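Local coordinates for AlkD2 (Streptococcus mutans, PDB 6M9M), which binds inosine-5'-monophosphate and belongs to the HEAT-like repeat family of DNA glycosylases, although its own function is not established, at residues A[143-146]-A[147-150]. Numbering follows the deposited sequence.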
ATOM      1  N   PRO A 143      12.999  13.923   4.410  1.00 16.27           N
ATOM      2  CA  PRO A 143      12.897  13.231   3.114  1.00 16.32           C
ATOM      3  C   PRO A 143      13.894  12.107   2.906  1.00 15.17           C
ATOM      4  O   PRO A 143      13.573  11.142   2.205  1.00 14.39           O
ATOM      5  CB  PRO A 143      13.089  14.359   2.091  1.00 17.70           C
ATOM      6  CG  PRO A 143      13.699  15.517   2.863  1.00 19.38           C
ATOM      7  CD  PRO A 143      13.174  15.382   4.263  1.00 18.36           C
ATOM      8  N   ASN A 144      15.109  12.206   3.453  1.00 16.78           N
ATOM      9  CA  ASN A 144      16.059  11.114   3.289  1.00 17.71           C
ATOM     10  C   ASN A 144      15.582   9.832   3.968  1.00 16.92           C
ATOM     11  O   ASN A 144      16.014   8.745   3.585  1.00 17.94           O
ATOM     12  CB  ASN A 144      17.448  11.509   3.792  1.00 21.24           C
ATOM     13  CG  ASN A 144      18.275  12.220   2.723  1.00 23.94           C
ATOM     14  OD1 ASN A 144      18.092  12.016   1.521  1.00 24.95           O
ATOM     15  ND2 ASN A 144      19.208  13.046   3.163  1.00 26.15           N
ATOM     16  N   GLU A 145      14.710   9.929   4.980  1.00 15.72           N
ATOM     17  CA  GLU A 145      14.184   8.709   5.589  1.00 15.15           C
ATOM     18  C   GLU A 145      13.242   7.963   4.652  1.00 14.11           C
ATOM     19  O   GLU A 145      13.072   6.746   4.804  1.00 14.10           O
ATOM     20  CB  GLU A 145      13.473   9.017   6.903  1.00 15.98           C
ATOM     21  CG  GLU A 145      14.372   9.537   8.009  1.00 19.25           C
ATOM     22  CD  GLU A 145      15.364   8.511   8.527  1.00 23.24           C
ATOM     23  OE1 GLU A 145      15.059   7.302   8.531  1.00 24.07           O
ATOM     24  OE2 GLU A 145      16.465   8.924   8.947  1.00 26.80           O
ATOM     25  N   ALA A 146      12.647   8.667   3.690  1.00 13.07           N
ATOM     26  CA  ALA A 146      11.895   8.020   2.626  1.00 12.08           C
ATOM     27  C   ALA A 146      12.830   7.536   1.531  1.00 11.76           C
ATOM     28  O   ALA A 146      12.746   6.386   1.102  1.00 11.62           O
ATOM     29  CB  ALA A 146      10.864   8.994   2.060  1.00 13.52           C
ATOM     30  N   ILE A 147      13.727   8.407   1.062  1.00 12.28           N
ATOM     31  CA  ILE A 147      14.603   8.050  -0.052  1.00 12.44           C
ATOM     32  C   ILE A 147      15.400   6.791   0.281  1.00 12.57           C
ATOM     33  O   ILE A 147      15.516   5.874  -0.542  1.00 12.48           O
ATOM     34  CB  ILE A 147      15.514   9.240  -0.411  1.00 13.35           C
ATOM     35  CG1 ILE A 147      14.675  10.388  -0.983  1.00 13.65           C
ATOM     36  CG2 ILE A 147      16.596   8.815  -1.390  1.00 14.40           C
ATOM     37  CD1 ILE A 147      15.432  11.700  -1.101  1.00 15.40           C
ATOM     38  N   ARG A 148      15.975   6.729   1.489  0.99 12.95           N
ATOM     39  CA  ARG A 148      16.820   5.590   1.840  1.00 14.24           C
ATOM     40  C   ARG A 148      16.016   4.297   1.842  1.00 12.70           C
ATOM     41  O   ARG A 148      16.478   3.257   1.350  1.00 13.38           O
ATOM     42  CB  ARG A 148      17.476   5.800   3.210  1.00 17.31           C
ATOM     43  CG  ARG A 148      18.353   4.635   3.651  1.00 21.63           C
ATOM     44  CD  ARG A 148      18.873   4.784   5.071  0.60 25.39           C
ATOM     45  NE  ARG A 148      17.893   4.371   6.076  0.65 28.59           N
ATOM     46  CZ  ARG A 148      17.244   5.199   6.893  0.66 30.66           C
ATOM     47  NH1 ARG A 148      17.455   6.507   6.844  0.73 30.98           N
ATOM     48  NH2 ARG A 148      16.381   4.711   7.773  0.74 31.63           N
ATOM     49  N   ARG A 149      14.807   4.340   2.398  1.00 11.53           N
ATOM     50  CA  ARG A 149      13.994   3.138   2.509  1.00 11.09           C
ATOM     51  C   ARG A 149      13.563   2.634   1.140  1.00 11.19           C
ATOM     52  O   ARG A 149      13.568   1.427   0.890  1.00 12.24           O
ATOM     53  CB  ARG A 149      12.759   3.422   3.366  1.00 11.05           C
ATOM     54  CG  ARG A 149      13.064   3.433   4.845  1.00 12.07           C
ATOM     55  CD  ARG A 149      11.808   3.759   5.679  1.00 12.65           C
ATOM     56  NE  ARG A 149      12.051   3.418   7.068  1.00 13.66           N
ATOM     57  CZ  ARG A 149      12.678   4.207   7.932  1.00 14.02           C
ATOM     58  NH1 ARG A 149      13.055   5.428   7.565  1.00 14.15           N
ATOM     59  NH2 ARG A 149      12.911   3.766   9.161  1.00 15.19           N
ATOM     60  N   ILE A 150      13.176   3.545   0.253  1.00 11.42           N
ATOM     61  CA  ILE A 150      12.737   3.161  -1.080  1.00 11.27           C
ATOM     62  C   ILE A 150      13.918   2.636  -1.886  1.00 10.01           C
ATOM     63  O   ILE A 150      13.839   1.588  -2.548  1.00 10.77           O
ATOM     64  CB  ILE A 150      12.071   4.359  -1.780  1.00 10.72           C
ATOM     65  CG1 ILE A 150      10.804   4.793  -1.057  1.00 11.36           C
ATOM     66  CG2 ILE A 150      11.755   4.004  -3.230  1.00 11.73           C
ATOM     67  CD1 ILE A 150      10.397   6.238  -1.362  1.00 12.29           C
TER
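Arg149 reaches back one helical turn to Glu145, and its side chain can be followed past that residue's carbonyl oxygen. CB lies 3.6 Å from Glu145 O, and CG and CD pass still nearer the same oxygen. CG lies beside the backbone N, the chain runs straight from CG to NE, and a bend after CD (chi4 83°) sets NH1 against the preceding turn. There NH1 bonds twice, to Glu145 O at 3.1 Å and to Glu145 OE1 at 2.9 Å, the second through the anti lone pair of the carboxylate oxygen. NE turns to Asp112, a second salt bridge that probably helps offset the charge of this largely buried residue; only a long side chain spans both acids. Glutamate suits position 145 because its chain, bent at chi2, carries OE1 between two arginines. Arg148 NH2 meets OE1 from the syn side, tilted 29° out of the carboxylate plane, at 3.0 Å, with carboxylate and guanidinium planes 71° apart. The small side chain of Ala146 touches Trp133 and Phe139. Branched, apolar Ile147 and Ile150 suit the face packed on helix 159-175; Ile147 also touches helix 177-185, and Arg149 lies against helix 108-115, within the all-helical HEAT-like array.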